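Alpha-n-acetylglucosaminidase family protein (Clostridium perfringens, PDB 4A41) binds galactose through a family 32 carbohydrate-binding module that belongs to a larger, architecturally complex family 89 alpha-N-acetylglucosaminidase. Local coordinates at residues A34-P39 with W59-N64; N96-K101 with F151-E156; E67-S72 with L142-G147. All blocks are in the same frame, centred on the assembly; numbering follows the deposited sequence. Where two conformers were deposited one is given.

Contact 1: residues A34-P39 with W59-N64. With GAL (beta-D-galactopyranose), chain C.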
loop_
_atom_site.group_PDB
_atom_site.type_symbol
_atom_site.label_atom_id
_atom_site.label_comp_id
_atom_site.label_asym_id
_atom_site.label_seq_id
_atom_site.Cartn_x
_atom_site.Cartn_y
_atom_site.Cartn_z
ATOM N N ALA A 34 2.105 3.035 8.548
ATOM C CA ALA A 34 2.132 1.593 8.378
ATOM C C ALA A 34 2.326 0.926 9.712
ATOM O O ALA A 34 2.862 1.522 10.651
ATOM C CB ALA A 34 3.254 1.189 7.436
ATOM N N THR A 35 1.911 -0.323 9.771
ATOM C CA THR A 35 2.114 -1.088 11.007
ATOM C C THR A 35 3.581 -1.426 11.230
ATOM O O THR A 35 4.004 -1.693 12.369
ATOM C CB THR A 35 1.259 -2.341 11.019
ATOM O OG1 THR A 35 1.542 -3.147 9.873
ATOM C CG2 THR A 35 -0.270 -1.960 11.097
ATOM N N SER A 36 4.348 -1.447 10.148
ATOM C CA SER A 36 5.770 -1.742 10.222
ATOM C C SER A 36 6.406 -0.978 9.079
ATOM O O SER A 36 5.879 -0.989 7.988
ATOM C CB SER A 36 5.959 -3.240 10.013
ATOM O OG SER A 36 7.313 -3.634 10.028
ATOM N N GLU A 37 7.523 -0.312 9.348
ATOM C CA GLU A 37 8.306 0.307 8.291
ATOM C C GLU A 37 9.786 0.219 8.640
ATOM O O GLU A 37 10.195 0.452 9.784
ATOM C CB GLU A 37 7.871 1.767 8.029
ATOM C CG GLU A 37 8.241 2.727 9.194
ATOM C CD GLU A 37 7.790 4.183 9.019
ATOM O OE1 GLU A 37 7.108 4.518 8.032
ATOM O OE2 GLU A 37 8.117 5.014 9.930
ATOM N N HIS A 38 10.590 -0.119 7.650
ATOM C CA HIS A 38 12.037 -0.063 7.826
ATOM C C HIS A 38 12.525 1.388 7.811
ATOM O O HIS A 38 12.004 2.256 7.070
ATOM C CB HIS A 38 12.699 -0.902 6.730
ATOM C CG HIS A 38 14.079 -1.340 7.080
ATOM N ND1 HIS A 38 14.321 -2.390 7.937
ATOM C CD2 HIS A 38 15.292 -0.857 6.709
ATOM C CE1 HIS A 38 15.630 -2.542 8.077
ATOM N NE2 HIS A 38 16.238 -1.621 7.350
ATOM N N PRO A 39 13.552 1.689 8.621
ATOM C CA PRO A 39 14.020 3.080 8.631
ATOM C C PRO A 39 14.601 3.509 7.280
ATOM O O PRO A 39 14.777 2.668 6.374
ATOM C CB PRO A 39 15.107 3.094 9.739
ATOM C CG PRO A 39 15.443 1.659 9.991
ATOM C CD PRO A 39 14.195 0.862 9.660
ATOM N N TRP A 59 8.078 1.857 0.306
ATOM C CA TRP A 59 7.788 1.386 1.670
ATOM C C TRP A 59 8.261 -0.053 1.741
ATOM O O TRP A 59 8.104 -0.807 0.763
ATOM C CB TRP A 59 6.284 1.409 1.929
ATOM C CG TRP A 59 5.858 0.623 3.134
ATOM C CD1 TRP A 59 6.240 0.831 4.430
ATOM C CD2 TRP A 59 4.968 -0.503 3.154
ATOM N NE1 TRP A 59 5.651 -0.103 5.257
ATOM C CE2 TRP A 59 4.854 -0.922 4.504
ATOM C CE3 TRP A 59 4.234 -1.191 2.158
ATOM C CZ2 TRP A 59 4.055 -2.003 4.887
ATOM C CZ3 TRP A 59 3.422 -2.263 2.542
ATOM C CH2 TRP A 59 3.332 -2.647 3.902
ATOM N N HIS A 60 8.845 -0.431 2.866
ATOM C CA HIS A 60 9.207 -1.844 3.093
ATOM C C HIS A 60 8.984 -2.128 4.567
ATOM O O HIS A 60 9.308 -1.284 5.435
ATOM C CB HIS A 60 10.707 -2.060 2.750
ATOM C CG HIS A 60 11.149 -3.495 2.588
ATOM N ND1 HIS A 60 11.169 -4.409 3.626
ATOM C CD2 HIS A 60 11.644 -4.151 1.502
ATOM C CE1 HIS A 60 11.676 -5.553 3.196
ATOM N NE2 HIS A 60 11.972 -5.425 1.915
ATOM N N THR A 61 8.424 -3.289 4.878
ATOM C CA THR A 61 8.243 -3.674 6.270
ATOM C C THR A 61 9.613 -3.720 6.970
ATOM O O THR A 61 10.643 -3.948 6.325
ATOM C CB THR A 61 7.538 -5.059 6.393
ATOM O OG1 THR A 61 8.152 -6.000 5.496
ATOM C CG2 THR A 61 6.025 -4.933 6.041
ATOM N N LYS A 62 9.595 -3.525 8.290
ATOM C CA LYS A 62 10.814 -3.568 9.111
ATOM C C LYS A 62 11.482 -4.929 9.058
ATOM O O LYS A 62 10.827 -5.962 9.221
ATOM C CB LYS A 62 10.475 -3.213 10.559
ATOM C CG LYS A 62 11.613 -3.419 11.582
ATOM C CD LYS A 62 12.782 -2.508 11.276
ATOM C CE LYS A 62 13.792 -2.518 12.408
ATOM N NZ LYS A 62 13.325 -1.692 13.541
ATOM N N TYR A 63 12.796 -4.925 8.828
ATOM C CA TYR A 63 13.534 -6.171 8.878
ATOM C C TYR A 63 14.754 -6.004 9.807
ATOM O O TYR A 63 14.946 -4.933 10.390
ATOM C CB TYR A 63 13.844 -6.688 7.472
ATOM C CG TYR A 63 14.621 -5.743 6.602
ATOM C CD1 TYR A 63 16.020 -5.759 6.602
ATOM C CD2 TYR A 63 13.968 -4.839 5.744
ATOM C CE1 TYR A 63 16.739 -4.885 5.780
ATOM C CE2 TYR A 63 14.678 -3.969 4.921
ATOM C CZ TYR A 63 16.071 -4.011 4.935
ATOM O OH TYR A 63 16.799 -3.167 4.133
ATOM N N ASN A 64 15.506 -7.092 9.983
ATOM C CA ASN A 64 16.617 -7.162 10.961
ATOM C C ASN A 64 16.228 -6.764 12.413
ATOM O O ASN A 64 16.703 -5.742 12.937
ATOM C CB ASN A 64 17.864 -6.415 10.423
ATOM C CG ASN A 64 18.439 -7.070 9.133
ATOM O OD1 ASN A 64 18.260 -8.277 8.886
ATOM N ND2 ASN A 64 19.127 -6.269 8.315
HETATM C C1 GAL C . 17.628 -6.870 0.500
HETATM C C2 GAL C . 16.698 -5.975 -0.299
HETATM C C3 GAL C . 15.949 -5.078 0.694
HETATM C C4 GAL C . 15.260 -5.936 1.747
HETATM C C5 GAL C . 16.294 -6.841 2.425
HETATM C C6 GAL C . 15.659 -7.733 3.491
HETATM O O1 GAL C . 18.247 -7.743 -0.403
HETATM O O2 GAL C . 17.415 -5.210 -1.265
HETATM O O3 GAL C . 15.044 -4.273 -0.051
HETATM O O4 GAL C . 14.241 -6.737 1.112
HETATM O O5 GAL C . 16.857 -7.642 1.405
HETATM O O6 GAL C . 16.648 -8.465 4.216
#
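The rings of His38 and Tyr63 stack face to face, centroids 3.5 Å apart and planes within 5° of parallel, with CE2 of Tyr63 above the middle of the imidazole. Pro39 CD lies over the other face of His38. CG of Tyr63 sits between its own backbone N and carbonyl carbon (chi1 58°), which folds the ring back over the histidine. Four hydrogen bonds join the segments. The backbone N of Tyr63 donates to His38 ND1 (3.1 Å), nearly straight at 172°, and, with the stack, fixes the rotation of the imidazole. His38 N reaches His60 O at 2.8 Å. Lys62 N donates to Ser36 OG, a hydroxyl also bonded to Glu67. Trp59 NE1 donates to Ser36 O (2.9 Å), which lies in the indole plane, while Ala34 CB packs at 3.5 Å from the same NE1. Toward the sugar, His60 NE2 is hydrogen-bonded to galactose O4 (2.7 Å), and its ND1 donates to Thr61 O (2.8 Å), which holds the ring's orientation. Galactose C6 lies over the Tyr63 face turned away from His38, and Tyr63 OH is bonded to Glu44. Aromatic packing against C6 beside polar recognition of axial O4 fits a galactose-binding CBM32 site.

Contact 2: residues N96-K101 with F151-E156. With CA (calcium ion), chain B; GAL (beta-D-galactopyranose), chain C.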
loop_
_atom_site.group_PDB
_atom_site.type_symbol
_atom_site.label_atom_id
_atom_site.label_comp_id
_atom_site.label_asym_id
_atom_site.label_seq_id
_atom_site.Cartn_x
_atom_site.Cartn_y
_atom_site.Cartn_z
ATOM N N ASN A 96 11.874 -8.685 -3.233
ATOM C CA ASN A 96 11.521 -8.802 -1.798
ATOM C C ASN A 96 10.374 -7.864 -1.442
ATOM O O ASN A 96 10.406 -6.647 -1.740
ATOM C CB ASN A 96 12.675 -8.519 -0.855
ATOM C CG ASN A 96 13.601 -9.703 -0.667
ATOM O OD1 ASN A 96 13.331 -10.829 -1.144
ATOM N ND2 ASN A 96 14.703 -9.446 0.035
ATOM N N GLY A 97 9.339 -8.467 -0.885
ATOM C CA GLY A 97 8.163 -7.711 -0.451
ATOM C C GLY A 97 7.069 -7.552 -1.503
ATOM O O GLY A 97 5.995 -7.015 -1.194
ATOM N N ASN A 98 7.295 -8.016 -2.728
ATOM C CA ASN A 98 6.224 -7.991 -3.728
ATOM C C ASN A 98 5.038 -8.739 -3.138
ATOM O O ASN A 98 5.146 -9.921 -2.727
ATOM C CB ASN A 98 6.663 -8.625 -5.059
ATOM C CG ASN A 98 7.524 -7.691 -5.879
ATOM O OD1 ASN A 98 7.949 -6.634 -5.409
ATOM N ND2 ASN A 98 7.814 -8.088 -7.118
ATOM N N ILE A 99 3.915 -8.022 -3.041
ATOM C CA ILE A 99 2.781 -8.547 -2.298
ATOM C C ILE A 99 2.020 -9.545 -3.171
ATOM O O ILE A 99 1.652 -9.221 -4.302
ATOM C CB ILE A 99 1.865 -7.395 -1.811
ATOM C CG1 ILE A 99 2.615 -6.508 -0.837
ATOM C CG2 ILE A 99 0.559 -7.964 -1.203
ATOM C CD1 ILE A 99 1.923 -5.157 -0.536
ATOM N N THR A 100 1.784 -10.741 -2.641
ATOM C CA THR A 100 1.154 -11.790 -3.462
ATOM C C THR A 100 -0.192 -12.248 -2.926
ATOM O O THR A 100 -0.934 -12.932 -3.629
ATOM C CB THR A 100 2.078 -12.996 -3.621
ATOM O OG1 THR A 100 2.459 -13.436 -2.320
ATOM C CG2 THR A 100 3.334 -12.598 -4.447
ATOM N N LYS A 101 -0.511 -11.876 -1.690
ATOM C CA LYS A 101 -1.861 -12.115 -1.175
ATOM C C LYS A 101 -2.238 -10.882 -0.350
ATOM O O LYS A 101 -1.508 -10.467 0.551
ATOM C CB LYS A 101 -1.908 -13.382 -0.309
ATOM C CG LYS A 101 -3.338 -13.779 0.069
ATOM C CD LYS A 101 -3.366 -15.009 0.974
ATOM C CE LYS A 101 -4.797 -15.539 0.994
ATOM N NZ LYS A 101 -5.005 -16.804 1.763
ATOM N N PHE A 151 8.348 -10.467 3.440
ATOM C CA PHE A 151 8.345 -9.018 3.618
ATOM C C PHE A 151 7.151 -8.467 2.822
ATOM O O PHE A 151 6.554 -9.169 2.031
ATOM C CB PHE A 151 9.618 -8.429 3.009
ATOM C CG PHE A 151 10.888 -9.135 3.433
ATOM C CD1 PHE A 151 11.419 -8.937 4.690
ATOM C CD2 PHE A 151 11.578 -9.958 2.529
ATOM C CE1 PHE A 151 12.612 -9.596 5.080
ATOM C CE2 PHE A 151 12.768 -10.615 2.911
ATOM C CZ PHE A 151 13.274 -10.428 4.174
ATOM N N ALA A 152 6.826 -7.199 3.058
ATOM C CA ALA A 152 5.932 -6.473 2.149
ATOM C C ALA A 152 6.576 -5.176 1.750
ATOM O O ALA A 152 7.204 -4.490 2.580
ATOM C CB ALA A 152 4.587 -6.226 2.801
ATOM N N SER A 153 6.417 -4.824 0.477
ATOM C CA SER A 153 6.952 -3.549 -0.002
ATOM C C SER A 153 6.061 -2.963 -1.080
ATOM O O SER A 153 5.231 -3.667 -1.652
ATOM C CB SER A 153 8.411 -3.688 -0.504
ATOM O OG SER A 153 8.491 -4.607 -1.587
ATOM N N ALA A 154 6.208 -1.657 -1.331
ATOM C CA ALA A 154 5.411 -0.971 -2.367
ATOM C C ALA A 154 6.142 0.265 -2.852
ATOM O O ALA A 154 6.553 1.090 -2.026
ATOM C CB ALA A 154 4.016 -0.566 -1.807
ATOM N N ALA A 155 6.311 0.382 -4.172
ATOM C CA ALA A 155 6.984 1.570 -4.721
ATOM C C ALA A 155 6.035 2.746 -4.765
ATOM O O ALA A 155 6.389 3.832 -4.319
ATOM C CB ALA A 155 7.554 1.292 -6.115
ATOM N N GLU A 156 4.825 2.526 -5.293
ATOM C CA GLU A 156 3.836 3.604 -5.420
ATOM C C GLU A 156 2.446 3.043 -5.263
ATOM O O GLU A 156 2.093 2.059 -5.903
ATOM C CB GLU A 156 3.928 4.322 -6.788
ATOM C CG GLU A 156 5.150 5.205 -6.958
ATOM C CD GLU A 156 5.106 6.386 -6.014
ATOM O OE1 GLU A 156 4.141 7.167 -6.074
ATOM O OE2 GLU A 156 6.053 6.589 -5.231
HETATM CA CA CA B . 7.952 5.717 -4.099
HETATM C C1 GAL C . 17.628 -6.870 0.500
HETATM C C2 GAL C . 16.698 -5.975 -0.299
HETATM C C3 GAL C . 15.949 -5.078 0.694
HETATM C C4 GAL C . 15.260 -5.936 1.747
HETATM C C5 GAL C . 16.294 -6.841 2.425
HETATM C C6 GAL C . 15.659 -7.733 3.491
HETATM O O1 GAL C . 18.247 -7.743 -0.403
HETATM O O2 GAL C . 17.415 -5.210 -1.265
HETATM O O3 GAL C . 15.044 -4.273 -0.051
HETATM O O4 GAL C . 14.241 -6.737 1.112
HETATM O O5 GAL C . 16.857 -7.642 1.405
HETATM O O6 GAL C . 16.648 -8.465 4.216
HETATM O O HOH W 1 7.277 -4.273 -4.163
#
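One wall of the galactose pocket and the start of strand 153-160, at the end of the beta-sandwich, meet in this contact. Asn96 and Phe151 lie side by side and point the same way, amide and ring planes 44° apart, with Asn96 ND2 at 3.7 Å from Phe151 CE2. From there ND2 donates to galactose O4 (3.0 Å) and more weakly to the ring oxygen O5, while Phe151 CZ touches galactose C6 at 3.7 Å. Both side chains have CG anti to the carbonyl carbon (chi1 -81° for Asn96, -49° for Phe151), which turns the amide and the ring together toward the sugar. Next along the chain, Gly97 passes close over the second segment, its CA 3.6 Å from Ala152 CA and making a CA-H...O contact with Phe151 O. Ser153 secures both neighbouring carbonyls: its OG donates to Asn96 O (2.8 Å) on a lone pair, and its N reaches Gly97 O (2.8 Å) from above the carbonyl plane. A water donates to Ser153 OG and to Asn98 OD1, bridging the segments. Farther along, Ala155 O and Glu156 OE2 (2.4 Å) bind the calcium ion, whose site is completed by Phe49, Asp52, Lys54 and Thr57. Chemically, the serine hydroxyl is a second-shell support: by gripping the backbone oxygen of Asn96 it should steady the amide that reads the sugar's O4.

Contact 3: residues E67-S72 with L142-G147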
loop_
_atom_site.group_PDB
_atom_site.type_symbol
_atom_site.label_atom_id
_atom_site.label_comp_id
_atom_site.label_asym_id
_atom_site.label_seq_id
_atom_site.Cartn_x
_atom_site.Cartn_y
_atom_site.Cartn_z
ATOM N N GLU A 67 9.553 -8.085 11.164
ATOM C CA GLU A 67 8.234 -8.045 11.776
ATOM C C GLU A 67 7.321 -8.771 10.804
ATOM O O GLU A 67 7.081 -8.284 9.682
ATOM C CB GLU A 67 7.822 -6.603 11.997
ATOM C CG GLU A 67 8.755 -5.967 13.016
ATOM C CD GLU A 67 8.394 -4.550 13.393
ATOM O OE1 GLU A 67 7.767 -3.847 12.582
ATOM O OE2 GLU A 67 8.786 -4.116 14.500
ATOM N N GLU A 68 6.834 -9.939 11.238
ATOM C CA GLU A 68 6.163 -10.900 10.355
ATOM C C GLU A 68 4.835 -10.384 9.805
ATOM O O GLU A 68 4.133 -9.622 10.477
ATOM C CB GLU A 68 5.941 -12.229 11.098
ATOM C CG GLU A 68 7.260 -12.970 11.375
ATOM N N LEU A 69 4.504 -10.818 8.595
ATOM C CA LEU A 69 3.196 -10.551 7.987
ATOM C C LEU A 69 2.122 -11.281 8.788
ATOM O O LEU A 69 2.414 -12.306 9.418
ATOM C CB LEU A 69 3.180 -10.983 6.528
ATOM C CG LEU A 69 4.193 -10.245 5.627
ATOM C CD1 LEU A 69 4.033 -10.769 4.220
ATOM C CD2 LEU A 69 3.999 -8.704 5.685
ATOM N N PRO A 70 0.873 -10.781 8.777
ATOM C CA PRO A 70 0.398 -9.586 8.045
ATOM C C PRO A 70 0.926 -8.257 8.575
ATOM O O PRO A 70 1.147 -8.082 9.783
ATOM C CB PRO A 70 -1.128 -9.642 8.221
ATOM C CG PRO A 70 -1.422 -11.083 8.569
ATOM C CD PRO A 70 -0.251 -11.494 9.423
ATOM N N GLN A 71 1.197 -7.344 7.640
ATOM C CA GLN A 71 1.413 -5.968 7.992
ATOM C C GLN A 71 0.682 -5.157 6.927
ATOM O O GLN A 71 0.309 -5.695 5.886
ATOM C CB GLN A 71 2.887 -5.579 7.965
ATOM C CG GLN A 71 3.799 -6.323 8.977
ATOM C CD GLN A 71 3.531 -6.002 10.447
ATOM O OE1 GLN A 71 3.038 -4.911 10.817
ATOM N NE2 GLN A 71 3.905 -6.945 11.315
ATOM N N SER A 72 0.436 -3.895 7.233
ATOM C CA SER A 72 -0.364 -3.042 6.350
ATOM C C SER A 72 0.178 -1.619 6.244
ATOM O O SER A 72 0.966 -1.167 7.076
ATOM C CB SER A 72 -1.821 -2.989 6.832
ATOM O OG SER A 72 -1.931 -2.338 8.094
ATOM N N LEU A 142 -3.967 -1.017 2.663
ATOM C CA LEU A 142 -3.524 -2.206 1.935
ATOM C C LEU A 142 -2.871 -3.198 2.908
ATOM O O LEU A 142 -1.859 -2.872 3.549
ATOM C CB LEU A 142 -2.532 -1.863 0.812
ATOM C CG LEU A 142 -1.970 -3.071 0.044
ATOM C CD1 LEU A 142 -3.039 -3.842 -0.707
ATOM C CD2 LEU A 142 -0.867 -2.566 -0.912
ATOM N N VAL A 143 -3.503 -4.363 3.050
ATOM C CA VAL A 143 -3.029 -5.421 3.962
ATOM C C VAL A 143 -2.264 -6.459 3.133
ATOM O O VAL A 143 -2.786 -7.086 2.207
ATOM C CB VAL A 143 -4.195 -6.113 4.711
ATOM C CG1 VAL A 143 -3.651 -7.164 5.664
ATOM C CG2 VAL A 143 -5.081 -5.109 5.442
ATOM N N ALA A 144 -0.986 -6.612 3.469
ATOM C CA ALA A 144 -0.141 -7.686 2.900
ATOM C C ALA A 144 -0.209 -8.942 3.764
ATOM O O ALA A 144 0.353 -8.975 4.854
ATOM C CB ALA A 144 1.312 -7.207 2.802
ATOM N N LEU A 145 -0.940 -9.942 3.270
ATOM C CA LEU A 145 -1.067 -11.217 3.984
ATOM C C LEU A 145 0.155 -12.059 3.705
ATOM O O LEU A 145 0.644 -12.781 4.592
ATOM C CB LEU A 145 -2.329 -11.966 3.531
ATOM C CG LEU A 145 -3.666 -11.280 3.874
ATOM C CD1 LEU A 145 -4.843 -12.082 3.366
ATOM C CD2 LEU A 145 -3.783 -10.994 5.359
ATOM N N GLU A 146 0.623 -11.978 2.462
ATOM C CA GLU A 146 1.823 -12.712 2.011
ATOM C C GLU A 146 2.600 -11.856 1.044
ATOM O O GLU A 146 1.992 -11.096 0.272
ATOM C CB GLU A 146 1.453 -14.042 1.343
ATOM C CG GLU A 146 0.652 -14.950 2.281
ATOM C CD GLU A 146 0.291 -16.308 1.712
ATOM O OE1 GLU A 146 0.615 -16.629 0.549
ATOM O OE2 GLU A 146 -0.322 -17.090 2.476
ATOM N N GLY A 147 3.928 -11.979 1.079
ATOM C CA GLY A 147 4.769 -11.279 0.123
ATOM C C GLY A 147 6.081 -11.990 -0.049
ATOM O O GLY A 147 6.447 -12.829 0.789
#
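Leu69 packs its side chain into the corner where the chain turns between strands 139-144 and 146-147. Its CD1 meets Gly147 N at 3.4 Å and the carbonyl carbon of Glu146, its CB approaches Leu145 O, and its CD2 lies 4.2 Å from Ala144 CB. With CG anti to the carbonyl carbon (chi1 -62°) and the chain extended beyond it, the two methyls divide the work: CD1 follows the backbone beyond the corner and CD2 the strand before it. Beside it runs the tight part of the contact, the antiparallel ladder between strands 71-77 and 139-144. Gln71 and Ala144 form a hydrogen-bonded pair, in which Ala144 N donates to Gln71 O (2.9 Å) while the return bond from Gln71 N to Ala144 O is weak. Ala144 O also receives a CA-H...O contact from Pro70 CA (3.2 Å). Ser72 and Val143 follow as a non-hydrogen-bonded pair, where Ser72 CB sits against Leu142 O at 3.3 Å.

The outer side is looser. Pro70, exposed and preceded by a cis peptide bond, touches Leu145 through its CG to CD2 at 4.0 Å and barely reaches Val143 CG1. The CB of Glu146 points away from residues 67-72. Leu145 and Glu146 both face Lys101, forming a classic beta bulge at the corner. On the other side Gln71 folds its amide back along its own segment, NE2 donating to Glu68 O (2.8 Å), while its OE1 is bonded to Thr35 OG1; these two bonds hold the amide's orientation. Polar attachment across the two segments is thus confined to backbone groups, the side chains adding carbon packing against one another and the backbone, and the glutamine amide is spent on the approach to strand 71-77 and on Thr35, just past strand 31-34.

The three contacts form a connected group at the sugar-binding end of the sandwich. Contacts 1 and 2, centres about 11 Å apart, share one sheet through strands 59-60 and 153-160: Thr61 N lies 2.9 Å from Ala152 O, a probable hydrogen bond. Both reach galactose, and Glu44 and Arg91 complete its pocket. The paired strands of contact 3 belong to the other sheet, and the contact is set back, Gly147 CA lying about 11 Å from the nearest sugar atom. It meets contact 1 where Ala34 CB packs on Ser72 O at 3.3 Å, and contact 2 where Ala144 CB packs on Ala152 CB at 3.4 Å between the sheets. Calcium is bound directly within contact 2, while the Trp59 side chain of contact 1 stands about 8 Å away.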